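Local coordinates for protein telomeric DNA-binding factor trf1 (Schizosaccharomyces pombe, PDB 6K5S) that probably binds telomeric DNA, its all-helical TRF-family domain likely serving in protein interaction and assembly, at residues 149-154 with 191-196; 130-135 with 184-189; 91-96 with 103-108; 111-116 with 213-218. All blocks are in the same frame, centred on the assembly; numbering follows the deposited sequence.

Contact 1 (149-154 with 191-196)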
loop_
_atom_site.group_PDB
_atom_site.type_symbol
_atom_site.label_atom_id
_atom_site.label_comp_id
_atom_site.label_asym_id
_atom_site.label_seq_id
_atom_site.Cartn_x
_atom_site.Cartn_y
_atom_site.Cartn_z
ATOM N N ASP A 149 -21.572 -6.936 -35.927
ATOM C CA ASP A 149 -20.407 -6.092 -35.657
ATOM C C ASP A 149 -19.697 -6.522 -34.378
ATOM O O ASP A 149 -18.457 -6.592 -34.317
ATOM C CB ASP A 149 -20.824 -4.619 -35.543
ATOM C CG ASP A 149 -21.375 -4.059 -36.833
ATOM O OD1 ASP A 149 -21.379 -4.788 -37.860
ATOM O OD2 ASP A 149 -21.813 -2.881 -36.809
ATOM N N ILE A 150 -20.471 -6.758 -33.325
ATOM C CA ILE A 150 -19.900 -7.205 -32.058
ATOM C C ILE A 150 -19.119 -8.493 -32.254
ATOM O O ILE A 150 -17.975 -8.639 -31.792
ATOM C CB ILE A 150 -21.016 -7.386 -31.015
ATOM C CG1 ILE A 150 -21.846 -6.111 -30.956
ATOM C CG2 ILE A 150 -20.416 -7.794 -29.685
ATOM C CD1 ILE A 150 -22.608 -5.951 -29.720
ATOM N N LEU A 151 -19.720 -9.436 -32.965
ATOM C CA LEU A 151 -19.113 -10.751 -33.082
ATOM C C LEU A 151 -17.840 -10.697 -33.906
ATOM O O LEU A 151 -16.880 -11.414 -33.605
ATOM C CB LEU A 151 -20.110 -11.739 -33.675
ATOM C CG LEU A 151 -21.148 -12.227 -32.677
ATOM C CD1 LEU A 151 -22.352 -12.902 -33.355
ATOM C CD2 LEU A 151 -20.485 -13.197 -31.682
ATOM N N ASN A 152 -17.810 -9.857 -34.949
ATOM C CA ASN A 152 -16.615 -9.772 -35.778
ATOM C C ASN A 152 -15.464 -9.139 -35.013
ATOM O O ASN A 152 -14.299 -9.455 -35.278
ATOM C CB ASN A 152 -16.903 -8.991 -37.067
ATOM C CG ASN A 152 -17.638 -9.824 -38.113
ATOM O OD1 ASN A 152 -17.764 -11.050 -37.996
ATOM N ND2 ASN A 152 -18.151 -9.149 -39.136
ATOM N N ASP A 153 -15.762 -8.264 -34.046
ATOM C CA ASP A 153 -14.706 -7.739 -33.188
ATOM C C ASP A 153 -14.223 -8.798 -32.211
ATOM O O ASP A 153 -13.016 -8.936 -31.979
ATOM C CB ASP A 153 -15.199 -6.521 -32.410
ATOM C CG ASP A 153 -15.361 -5.305 -33.279
ATOM O OD1 ASP A 153 -14.990 -5.361 -34.475
ATOM O OD2 ASP A 153 -15.869 -4.296 -32.763
ATOM N N LEU A 154 -15.152 -9.547 -31.620
ATOM C CA LEU A 154 -14.776 -10.444 -30.539
ATOM C C LEU A 154 -14.214 -11.764 -31.038
ATOM O O LEU A 154 -13.440 -12.399 -30.321
ATOM C CB LEU A 154 -15.977 -10.706 -29.641
ATOM C CG LEU A 154 -16.288 -9.555 -28.694
ATOM C CD1 LEU A 154 -17.616 -9.835 -28.019
ATOM C CD2 LEU A 154 -15.169 -9.352 -27.668
ATOM N N GLU A 191 -20.405 -18.876 -34.664
ATOM C CA GLU A 191 -21.565 -19.286 -35.446
ATOM C C GLU A 191 -22.750 -19.599 -34.542
ATOM O O GLU A 191 -23.870 -19.139 -34.791
ATOM C CB GLU A 191 -21.203 -20.496 -36.311
ATOM C CG GLU A 191 -22.409 -21.307 -36.805
ATOM C CD GLU A 191 -22.101 -22.091 -38.074
ATOM O OE1 GLU A 191 -20.900 -22.315 -38.351
ATOM O OE2 GLU A 191 -23.054 -22.478 -38.791
ATOM N N ARG A 192 -22.529 -20.386 -33.482
ATOM C CA ARG A 192 -23.620 -20.669 -32.554
ATOM C C ARG A 192 -24.206 -19.382 -31.991
ATOM O O ARG A 192 -25.431 -19.250 -31.855
ATOM C CB ARG A 192 -23.141 -21.579 -31.422
ATOM C CG ARG A 192 -24.086 -21.585 -30.228
ATOM C CD ARG A 192 -23.979 -22.847 -29.404
ATOM N NE ARG A 192 -24.806 -23.909 -29.960
ATOM C CZ ARG A 192 -24.334 -24.857 -30.757
ATOM N NH1 ARG A 192 -25.143 -25.792 -31.229
ATOM N NH2 ARG A 192 -23.044 -24.861 -31.080
ATOM N N LEU A 193 -23.349 -18.406 -31.683
ATOM C CA LEU A 193 -23.845 -17.168 -31.103
ATOM C C LEU A 193 -24.642 -16.366 -32.125
ATOM O O LEU A 193 -25.684 -15.788 -31.788
ATOM C CB LEU A 193 -22.674 -16.345 -30.549
ATOM C CG LEU A 193 -22.069 -16.876 -29.242
ATOM C CD1 LEU A 193 -20.847 -16.066 -28.870
ATOM C CD2 LEU A 193 -23.059 -16.901 -28.084
ATOM N N ALA A 194 -24.175 -16.325 -33.379
ATOM C CA ALA A 194 -24.844 -15.496 -34.374
ATOM C C ALA A 194 -26.206 -16.076 -34.743
ATOM O O ALA A 194 -27.181 -15.333 -34.900
ATOM C CB ALA A 194 -23.963 -15.346 -35.614
ATOM N N ASN A 195 -26.293 -17.394 -34.854
ATOM C CA ASN A 195 -27.508 -18.095 -35.264
ATOM C C ASN A 195 -28.438 -18.453 -34.110
ATOM O O ASN A 195 -29.496 -19.043 -34.357
ATOM C CB ASN A 195 -27.142 -19.377 -36.011
ATOM C CG ASN A 195 -26.324 -19.109 -37.249
ATOM O OD1 ASN A 195 -25.335 -19.792 -37.517
ATOM N ND2 ASN A 195 -26.728 -18.104 -38.008
ATOM N N PHE A 196 -28.084 -18.128 -32.866
ATOM C CA PHE A 196 -28.950 -18.482 -31.750
ATOM C C PHE A 196 -30.198 -17.613 -31.728
ATOM O O PHE A 196 -30.169 -16.432 -32.069
ATOM C CB PHE A 196 -28.240 -18.340 -30.407
ATOM C CG PHE A 196 -29.026 -18.924 -29.258
ATOM C CD1 PHE A 196 -28.905 -20.264 -28.938
ATOM C CD2 PHE A 196 -29.908 -18.141 -28.529
ATOM C CE1 PHE A 196 -29.624 -20.811 -27.894
ATOM C CE2 PHE A 196 -30.631 -18.684 -27.488
ATOM C CZ PHE A 196 -30.490 -20.020 -27.168
#
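L151 meets L193 and A194 through aliphatic carbons alone: no flat group of either segment takes part, so the contact has no face or edge to match. L151 projects from helix 147-154 toward helix 177-195 and divides its two methyls between neighbouring residues there. CD1 rests against A194, 3.7 Å from both A194 CB and A194 CA. CD2 lies beside L193, 4.0 Å from L193 CB and equally near L193 CD1. The branches reach these places because CG of L151 stands beside its own backbone N, opposite the carbonyl carbon (chi1 -78°), with the chain then extended. The leucines cross obliquely, while the small A194 lets the helices come to 7.6 Å between the CA atoms of L151 and A194. Replacing L151 by an alanine removes both methyls and would probably open a gap over A194 and L193. Y136 of helix 122-141 also packs on L151, and L193 goes on to meet F155, Y206 and L202. Lysines tie the same two helices from both partners: K147 NZ bonds A194 O, and K190 NZ bonds N152 OD1. The arrangement is an aliphatic helix-helix packing contact in which a leucine meets a leucine and an alanine, within the all-helical TRF-family fold, joining the short helix 147-154 to the later turns of helix 177-195.

Contact 2 (130-135 with 184-189)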
loop_
_atom_site.group_PDB
_atom_site.type_symbol
_atom_site.label_atom_id
_atom_site.label_comp_id
_atom_site.label_asym_id
_atom_site.label_seq_id
_atom_site.Cartn_x
_atom_site.Cartn_y
_atom_site.Cartn_z
ATOM N N GLU A 130 -14.894 -18.317 -23.541
ATOM C CA GLU A 130 -16.004 -17.965 -22.660
ATOM C C GLU A 130 -15.986 -16.482 -22.312
ATOM O O GLU A 130 -17.043 -15.861 -22.150
ATOM C CB GLU A 130 -15.964 -18.806 -21.373
ATOM C CG GLU A 130 -16.159 -20.332 -21.569
ATOM C CD GLU A 130 -17.485 -20.721 -22.236
ATOM O OE1 GLU A 130 -18.461 -19.937 -22.198
ATOM O OE2 GLU A 130 -17.560 -21.834 -22.809
ATOM N N LEU A 131 -14.804 -15.908 -22.134
ATOM C CA LEU A 131 -14.732 -14.464 -21.933
ATOM C C LEU A 131 -15.356 -13.727 -23.113
ATOM O O LEU A 131 -16.164 -12.811 -22.927
ATOM C CB LEU A 131 -13.280 -14.010 -21.738
ATOM C CG LEU A 131 -13.153 -12.480 -21.621
ATOM C CD1 LEU A 131 -13.872 -11.952 -20.374
ATOM C CD2 LEU A 131 -11.676 -12.105 -21.550
ATOM N N LYS A 132 -14.965 -14.091 -24.337
ATOM C CA LYS A 132 -15.522 -13.433 -25.516
ATOM C C LYS A 132 -17.040 -13.597 -25.554
ATOM O O LYS A 132 -17.766 -12.659 -25.897
ATOM C CB LYS A 132 -14.882 -13.996 -26.791
ATOM C CG LYS A 132 -13.361 -13.696 -26.914
ATOM C CD LYS A 132 -12.738 -14.494 -28.076
ATOM C CE LYS A 132 -11.274 -14.063 -28.389
ATOM N NZ LYS A 132 -11.216 -12.614 -28.725
ATOM N N THR A 133 -17.533 -14.758 -25.135
ATOM C CA THR A 133 -18.976 -14.992 -25.117
ATOM C C THR A 133 -19.678 -14.053 -24.141
ATOM O O THR A 133 -20.719 -13.476 -24.468
ATOM C CB THR A 133 -19.277 -16.452 -24.762
ATOM O OG1 THR A 133 -18.626 -17.302 -25.714
ATOM C CG2 THR A 133 -20.804 -16.694 -24.830
ATOM N N GLN A 134 -19.116 -13.876 -22.942
ATOM C CA GLN A 134 -19.697 -12.920 -22.001
ATOM C C GLN A 134 -19.562 -11.484 -22.501
ATOM O O GLN A 134 -20.466 -10.666 -22.284
ATOM C CB GLN A 134 -19.059 -13.057 -20.611
ATOM C CG GLN A 134 -19.341 -14.416 -19.910
ATOM C CD GLN A 134 -20.838 -14.751 -19.841
ATOM O OE1 GLN A 134 -21.649 -13.904 -19.470
ATOM N NE2 GLN A 134 -21.191 -15.985 -20.184
ATOM N N ALA A 135 -18.439 -11.138 -23.141
ATOM C CA ALA A 135 -18.345 -9.792 -23.709
ATOM C C ALA A 135 -19.442 -9.568 -24.744
ATOM O O ALA A 135 -20.041 -8.489 -24.802
ATOM C CB ALA A 135 -16.969 -9.555 -24.329
ATOM N N GLU A 184 -10.490 -22.989 -34.078
ATOM C CA GLU A 184 -11.630 -23.794 -34.502
ATOM C C GLU A 184 -12.764 -23.729 -33.485
ATOM O O GLU A 184 -13.934 -23.585 -33.870
ATOM C CB GLU A 184 -11.191 -25.237 -34.743
ATOM C CG GLU A 184 -12.270 -26.134 -35.317
ATOM C CD GLU A 184 -11.694 -27.403 -35.923
ATOM O OE1 GLU A 184 -10.480 -27.418 -36.229
ATOM O OE2 GLU A 184 -12.449 -28.385 -36.087
ATOM N N LYS A 185 -12.438 -23.803 -32.187
ATOM C CA LYS A 185 -13.462 -23.680 -31.151
ATOM C C LYS A 185 -14.123 -22.311 -31.190
ATOM O O LYS A 185 -15.341 -22.191 -30.997
ATOM C CB LYS A 185 -12.857 -23.923 -29.768
ATOM C CG LYS A 185 -12.578 -25.391 -29.450
ATOM C CD LYS A 185 -11.765 -25.566 -28.167
ATOM C CE LYS A 185 -12.571 -25.201 -26.925
ATOM N NZ LYS A 185 -11.783 -25.411 -25.659
ATOM N N CYS A 186 -13.330 -21.268 -31.424
ATOM C CA CYS A 186 -13.869 -19.917 -31.471
ATOM C C CYS A 186 -14.782 -19.720 -32.677
ATOM O O CYS A 186 -15.848 -19.108 -32.550
ATOM C CB CYS A 186 -12.722 -18.912 -31.479
ATOM S SG CYS A 186 -12.097 -18.574 -29.831
ATOM N N THR A 187 -14.376 -20.230 -33.849
ATOM C CA THR A 187 -15.217 -20.157 -35.044
ATOM C C THR A 187 -16.580 -20.789 -34.797
ATOM O O THR A 187 -17.617 -20.215 -35.146
ATOM C CB THR A 187 -14.526 -20.856 -36.222
ATOM O OG1 THR A 187 -13.180 -20.382 -36.341
ATOM C CG2 THR A 187 -15.273 -20.608 -37.526
ATOM N N ALA A 188 -16.589 -21.981 -34.194
ATOM C CA ALA A 188 -17.840 -22.667 -33.882
ATOM C C ALA A 188 -18.692 -21.876 -32.895
ATOM O O ALA A 188 -19.924 -21.835 -33.024
ATOM C CB ALA A 188 -17.542 -24.059 -33.326
ATOM N N ARG A 189 -18.060 -21.257 -31.887
ATOM C CA ARG A 189 -18.815 -20.481 -30.910
ATOM C C ARG A 189 -19.401 -19.222 -31.542
ATOM O O ARG A 189 -20.542 -18.838 -31.243
ATOM C CB ARG A 189 -17.920 -20.136 -29.711
ATOM C CG ARG A 189 -18.570 -19.213 -28.697
ATOM C CD ARG A 189 -19.771 -19.885 -28.044
ATOM N NE ARG A 189 -19.401 -21.137 -27.380
ATOM C CZ ARG A 189 -19.013 -21.232 -26.113
ATOM N NH1 ARG A 189 -18.913 -20.145 -25.349
ATOM N NH2 ARG A 189 -18.706 -22.417 -25.602
#
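The side chains of R189 and E130 cross at about a right angle, and R189 stands in the same relation to T133, so that a single guanidinium serves two side chains of helix 122-141. It takes the carboxylate end-on with its two terminal nitrogens: R189 NH1 bonds E130 OE1 at 3.2 Å in a fairly straight line (162° at the hydrogen), and R189 NH2 bonds E130 OE2 at 3.1 Å. The two flat groups are not coplanar but turned 54° apart. The carboxylate oxygens lie close to the guanidinium plane, whereas the nitrogens approach from above the carboxylate plane. A third, weak bond of 3.3 Å runs from R189 NH1 to E130 OE2. R189 NH1 also donates to T133 OG1 at 2.9 Å, at the edge of the guanidinium, and three acceptors thus help fix its rotation. R189 reaches them with bends at chi2 and chi3, and E130, whose CB points away from the other helix, is bent back at chi2. T133 OG1 is bonded to M129 O as well, which holds the hydroxyl in place. Beside this polar group K132 CD lies 4.5 Å from C186 SG; the amine of K132 is bound by L154 O and N106 OD1. F155 and Y206 pack on R189. The axes of segments 130-135 and 184-189 pass 11.0 Å apart at closest and run 25° apart, an arrangement that makes this an interhelical salt bridge, joined by a threonine, within the TRF-family helical domain.

Contact 3 (91-96 with 103-108)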
loop_
_atom_site.group_PDB
_atom_site.type_symbol
_atom_site.label_atom_id
_atom_site.label_comp_id
_atom_site.label_asym_id
_atom_site.label_seq_id
_atom_site.Cartn_x
_atom_site.Cartn_y
_atom_site.Cartn_z
ATOM N N LEU A 91 -9.329 -10.225 -12.109
ATOM C CA LEU A 91 -10.296 -10.868 -11.230
ATOM C C LEU A 91 -11.160 -9.837 -10.517
ATOM O O LEU A 91 -12.370 -10.045 -10.345
ATOM C CB LEU A 91 -9.560 -11.772 -10.236
ATOM C CG LEU A 91 -10.392 -12.704 -9.357
ATOM C CD1 LEU A 91 -11.353 -13.534 -10.215
ATOM C CD2 LEU A 91 -9.472 -13.595 -8.550
ATOM N N ALA A 92 -10.569 -8.705 -10.125
ATOM C CA ALA A 92 -11.357 -7.656 -9.482
ATOM C C ALA A 92 -12.319 -7.022 -10.473
ATOM O O ALA A 92 -13.462 -6.700 -10.120
ATOM C CB ALA A 92 -10.445 -6.593 -8.881
ATOM N N ALA A 93 -11.872 -6.828 -11.720
ATOM C CA ALA A 93 -12.784 -6.361 -12.767
ATOM C C ALA A 93 -13.988 -7.286 -12.907
ATOM O O ALA A 93 -15.135 -6.821 -12.992
ATOM C CB ALA A 93 -12.061 -6.245 -14.113
ATOM N N VAL A 94 -13.752 -8.599 -12.966
ATOM C CA VAL A 94 -14.881 -9.495 -13.233
ATOM C C VAL A 94 -15.794 -9.638 -12.021
ATOM O O VAL A 94 -16.981 -9.957 -12.176
ATOM C CB VAL A 94 -14.458 -10.900 -13.716
ATOM C CG1 VAL A 94 -13.800 -10.850 -15.115
ATOM C CG2 VAL A 94 -13.607 -11.616 -12.711
ATOM N N TYR A 95 -15.293 -9.388 -10.816
ATOM C CA TYR A 95 -16.159 -9.334 -9.645
ATOM C C TYR A 95 -16.714 -7.936 -9.388
ATOM O O TYR A 95 -17.461 -7.748 -8.421
ATOM C CB TYR A 95 -15.409 -9.853 -8.418
ATOM C CG TYR A 95 -15.564 -11.336 -8.221
ATOM C CD1 TYR A 95 -16.768 -11.878 -7.763
ATOM C CD2 TYR A 95 -14.530 -12.202 -8.509
ATOM C CE1 TYR A 95 -16.922 -13.238 -7.597
ATOM C CE2 TYR A 95 -14.670 -13.560 -8.338
ATOM C CZ TYR A 95 -15.874 -14.075 -7.877
ATOM O OH TYR A 95 -16.020 -15.429 -7.712
ATOM N N GLY A 96 -16.365 -6.951 -10.210
ATOM C CA GLY A 96 -16.935 -5.623 -10.099
ATOM C C GLY A 96 -16.220 -4.667 -9.173
ATOM O O GLY A 96 -16.646 -3.507 -9.063
ATOM N N PHE A 103 -14.556 -4.919 -23.361
ATOM C CA PHE A 103 -13.659 -4.697 -24.491
ATOM C C PHE A 103 -12.204 -4.773 -24.046
ATOM O O PHE A 103 -11.376 -5.376 -24.735
ATOM C CB PHE A 103 -13.939 -3.341 -25.153
ATOM C CG PHE A 103 -12.940 -2.972 -26.228
ATOM C CD1 PHE A 103 -11.705 -2.411 -25.903
ATOM C CD2 PHE A 103 -13.227 -3.214 -27.562
ATOM C CE1 PHE A 103 -10.785 -2.093 -26.894
ATOM C CE2 PHE A 103 -12.320 -2.900 -28.552
ATOM C CZ PHE A 103 -11.092 -2.340 -28.218
ATOM N N HIS A 104 -11.876 -4.171 -22.891
ATOM C CA HIS A 104 -10.497 -4.168 -22.418
ATOM C C HIS A 104 -10.096 -5.512 -21.844
ATOM O O HIS A 104 -8.919 -5.883 -21.932
ATOM C CB HIS A 104 -10.280 -3.087 -21.359
ATOM C CG HIS A 104 -10.205 -1.711 -21.927
ATOM N ND1 HIS A 104 -11.069 -0.706 -21.554
ATOM C CD2 HIS A 104 -9.402 -1.186 -22.881
ATOM C CE1 HIS A 104 -10.783 0.391 -22.235
ATOM N NE2 HIS A 104 -9.776 0.126 -23.047
ATOM N N LEU A 105 -11.031 -6.220 -21.206
ATOM C CA LEU A 105 -10.730 -7.568 -20.733
ATOM C C LEU A 105 -10.350 -8.474 -21.904
ATOM O O LEU A 105 -9.349 -9.202 -21.850
ATOM C CB LEU A 105 -11.921 -8.133 -19.956
ATOM C CG LEU A 105 -12.259 -7.392 -18.660
ATOM C CD1 LEU A 105 -13.322 -8.121 -17.864
ATOM C CD2 LEU A 105 -11.017 -7.161 -17.818
ATOM N N ASN A 106 -11.124 -8.416 -22.982
ATOM C CA ASN A 106 -10.836 -9.229 -24.162
ATOM C C ASN A 106 -9.505 -8.854 -24.805
ATOM O O ASN A 106 -8.707 -9.729 -25.138
ATOM C CB ASN A 106 -11.961 -9.100 -25.180
ATOM C CG ASN A 106 -11.670 -9.865 -26.441
ATOM O OD1 ASN A 106 -11.508 -11.079 -26.411
ATOM N ND2 ASN A 106 -11.556 -9.159 -27.549
ATOM N N GLU A 107 -9.258 -7.551 -25.004
ATOM C CA GLU A 107 -8.047 -7.111 -25.698
ATOM C C GLU A 107 -6.782 -7.510 -24.946
ATOM O O GLU A 107 -5.751 -7.783 -25.565
ATOM C CB GLU A 107 -8.079 -5.589 -25.883
ATOM C CG GLU A 107 -6.828 -4.988 -26.497
ATOM C CD GLU A 107 -7.065 -3.561 -26.986
ATOM O OE1 GLU A 107 -6.900 -2.622 -26.174
ATOM O OE2 GLU A 107 -7.444 -3.388 -28.166
ATOM N N ASN A 108 -6.841 -7.534 -23.622
ATOM C CA ASN A 108 -5.698 -7.800 -22.762
ATOM C C ASN A 108 -5.641 -9.231 -22.240
ATOM O O ASN A 108 -4.725 -9.541 -21.477
ATOM C CB ASN A 108 -5.711 -6.833 -21.572
ATOM C CG ASN A 108 -5.413 -5.388 -21.990
ATOM O OD1 ASN A 108 -4.249 -4.994 -22.098
ATOM N ND2 ASN A 108 -6.466 -4.595 -22.195
#
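L105 meets A93 and V94 with one methyl each, and its conformation sets the division. CG lies beside the backbone N, opposite the carbonyl carbon (chi1 -65°), and the fork then places L105 CD2 4.0 Å from A93 CB and L105 CD1 3.9 Å from V94 CG1. V94 has CG1 beside its own N (chi1 -67°), turned to L105, while CG2 takes the crowded position between N and carbonyl carbon and lies near I215. Helix 76-94 closes with a Schellman motif at G96, whose positive phi of 89° suits a residue without CB. On the other segment N108 folds back on its own helix: N108 ND2 donates almost straight to H104 O at 2.8 Å, with H104 O in the plane of the N108 amide, and N108 N bonds the same oxygen. Helices 76-94 and 102-113 are joined by a short connection whose I100 also touches L105; helices 10-24, 28-36 and 208-222 pack against helix 76-94, and L131 of helix 122-141 packs on L105 O and N106 CA.

Contact 4 (111-116 with 213-218)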
loop_
_atom_site.group_PDB
_atom_site.type_symbol
_atom_site.label_atom_id
_atom_site.label_comp_id
_atom_site.label_asym_id
_atom_site.label_seq_id
_atom_site.Cartn_x
_atom_site.Cartn_y
_atom_site.Cartn_z
ATOM N N GLU A 111 -2.346 -11.136 -22.715
ATOM C CA GLU A 111 -1.245 -10.528 -21.980
ATOM C C GLU A 111 -1.352 -10.817 -20.484
ATOM O O GLU A 111 -0.336 -10.953 -19.797
ATOM C CB GLU A 111 -1.216 -9.024 -22.246
ATOM C CG GLU A 111 -0.134 -8.296 -21.480
ATOM C CD GLU A 111 1.250 -8.630 -21.994
ATOM O OE1 GLU A 111 1.441 -8.689 -23.229
ATOM O OE2 GLU A 111 2.147 -8.850 -21.158
ATOM N N VAL A 112 -2.569 -10.969 -19.983
ATOM C CA VAL A 112 -2.790 -11.223 -18.563
ATOM C C VAL A 112 -2.550 -12.693 -18.228
ATOM O O VAL A 112 -1.924 -13.019 -17.217
ATOM C CB VAL A 112 -4.220 -10.768 -18.193
ATOM C CG1 VAL A 112 -4.598 -11.219 -16.786
ATOM C CG2 VAL A 112 -4.335 -9.258 -18.323
ATOM N N PHE A 113 -3.015 -13.613 -19.082
ATOM C CA PHE A 113 -2.964 -15.032 -18.750
ATOM C C PHE A 113 -1.836 -15.780 -19.439
ATOM O O PHE A 113 -1.454 -16.850 -18.960
ATOM C CB PHE A 113 -4.301 -15.706 -19.099
ATOM C CG PHE A 113 -5.428 -15.298 -18.197
ATOM C CD1 PHE A 113 -6.152 -14.156 -18.461
ATOM C CD2 PHE A 113 -5.750 -16.052 -17.075
ATOM C CE1 PHE A 113 -7.197 -13.768 -17.630
ATOM C CE2 PHE A 113 -6.787 -15.676 -16.234
ATOM C CZ PHE A 113 -7.510 -14.524 -16.506
ATOM N N ALA A 114 -1.295 -15.245 -20.534
ATOM C CA ALA A 114 -0.161 -15.844 -21.245
ATOM C C ALA A 114 0.884 -14.768 -21.556
ATOM O O ALA A 114 1.184 -14.472 -22.717
ATOM C CB ALA A 114 -0.636 -16.539 -22.516
ATOM N N PRO A 115 1.434 -14.139 -20.533
ATOM C CA PRO A 115 2.375 -13.041 -20.771
ATOM C C PRO A 115 3.717 -13.573 -21.246
ATOM O O PRO A 115 4.041 -14.752 -21.087
ATOM C CB PRO A 115 2.490 -12.371 -19.399
ATOM C CG PRO A 115 2.223 -13.485 -18.441
ATOM C CD PRO A 115 1.259 -14.429 -19.099
ATOM N N ASP A 116 4.477 -12.685 -21.892
ATOM C CA ASP A 116 5.878 -12.937 -22.239
ATOM C C ASP A 116 6.033 -14.069 -23.259
ATOM O O ASP A 116 6.958 -14.879 -23.171
ATOM C CB ASP A 116 6.707 -13.224 -20.983
ATOM C CG ASP A 116 6.582 -12.131 -19.941
ATOM O OD1 ASP A 116 6.502 -10.948 -20.330
ATOM O OD2 ASP A 116 6.557 -12.455 -18.729
ATOM N N SER A 213 -17.310 -18.850 -12.037
ATOM C CA SER A 213 -16.721 -20.045 -11.445
ATOM C C SER A 213 -15.586 -20.586 -12.307
ATOM O O SER A 213 -14.565 -21.042 -11.783
ATOM C CB SER A 213 -17.802 -21.105 -11.235
ATOM O OG SER A 213 -17.495 -21.918 -10.116
ATOM N N GLU A 214 -15.728 -20.510 -13.631
ATOM C CA GLU A 214 -14.642 -20.939 -14.503
ATOM C C GLU A 214 -13.378 -20.126 -14.245
ATOM O O GLU A 214 -12.283 -20.685 -14.126
ATOM C CB GLU A 214 -15.046 -20.815 -15.975
ATOM C CG GLU A 214 -16.280 -21.597 -16.407
ATOM C CD GLU A 214 -16.026 -23.079 -16.559
ATOM O OE1 GLU A 214 -14.848 -23.467 -16.718
ATOM O OE2 GLU A 214 -17.011 -23.855 -16.525
ATOM N N ILE A 215 -13.504 -18.797 -14.184
ATOM C CA ILE A 215 -12.307 -17.962 -14.200
ATOM C C ILE A 215 -11.609 -18.001 -12.849
ATOM O O ILE A 215 -10.374 -18.042 -12.775
ATOM C CB ILE A 215 -12.643 -16.522 -14.636
ATOM C CG1 ILE A 215 -11.360 -15.754 -14.953
ATOM C CG2 ILE A 215 -13.411 -15.774 -13.560
ATOM C CD1 ILE A 215 -10.734 -16.160 -16.250
ATOM N N ALA A 216 -12.376 -18.016 -11.758
ATOM C CA ALA A 216 -11.749 -18.031 -10.440
ATOM C C ALA A 216 -10.987 -19.329 -10.227
ATOM O O ALA A 216 -9.827 -19.314 -9.798
ATOM C CB ALA A 216 -12.796 -17.828 -9.350
ATOM N N CYS A 217 -11.619 -20.459 -10.563
ATOM C CA CYS A 217 -10.956 -21.757 -10.485
ATOM C C CYS A 217 -9.652 -21.773 -11.273
ATOM O O CYS A 217 -8.620 -22.223 -10.766
ATOM C CB CYS A 217 -11.891 -22.851 -10.986
ATOM S SG CYS A 217 -13.244 -23.206 -9.843
ATOM N N TYR A 218 -9.673 -21.283 -12.517
ATOM C CA TYR A 218 -8.418 -21.197 -13.260
ATOM C C TYR A 218 -7.403 -20.355 -12.506
ATOM O O TYR A 218 -6.251 -20.759 -12.328
ATOM C CB TYR A 218 -8.622 -20.615 -14.662
ATOM C CG TYR A 218 -7.311 -20.433 -15.400
ATOM C CD1 TYR A 218 -6.499 -19.332 -15.164
ATOM C CD2 TYR A 218 -6.882 -21.365 -16.335
ATOM C CE1 TYR A 218 -5.293 -19.171 -15.820
ATOM C CE2 TYR A 218 -5.675 -21.204 -17.003
ATOM C CZ TYR A 218 -4.888 -20.108 -16.739
ATOM O OH TYR A 218 -3.685 -19.932 -17.394
#
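F113 and Y218 form the aromatic part of the contact, their ring centroids 5.5 Å apart and their planes 65° from each other, an oblique pair. The side chains slide past one another in opposite directions. Y218 CE1 arrives at the edge of the F113 ring, near its plane, 3.4 Å from F113 CD2, and Y218 CD1 lies 3.8 Å from F113 CE2. The aliphatic part is I215, which crosses F113 at about a right angle: its CG1 is swung opposite the backbone N (chi1 -167°), and this, with a bend at chi2, puts I215 CD1 3.6 Å from F113 CZ. F113 also stacks on F109 and meets F90 edge-to-face, an aromatic cluster in the core of the TRF-family helical fold where helices 76-94, 102-113 and 208-222 come together. L127 of helix 122-141 touches F113, I215 and Y218 alike. The polar partners lie outside the two segments: Y218 OH is hydrogen-bonded to Q124 NE2, and a leucine in place of Y218 would probably leave that amide without its partner and one edge of F113 less supported. Past the end of helix 102-113, R166 bonds A114 O, and D116 makes a salt bridge with R83.

Overall arrangement
All four contacts are buried, but they lie at different distances from the centre of the chain. Contacts 3 and 4 sit about 4 and 6 Å from it, measured to the contact centres, share helix 102-113 and are wholly apolar across their segments; they also touch each other. Contacts 1 and 2 lie about 20 and 15 Å out and share helix 177-195. Contact 2 alone carries charge across its segments, whereas contact 1 is aliphatic like contact 3, and aromatic rings meet across contact 4 only. K132 ties contact 2 to contacts 1 and 3. Contacts 1 and 4 do not touch, their nearest atoms being about 14 Å apart.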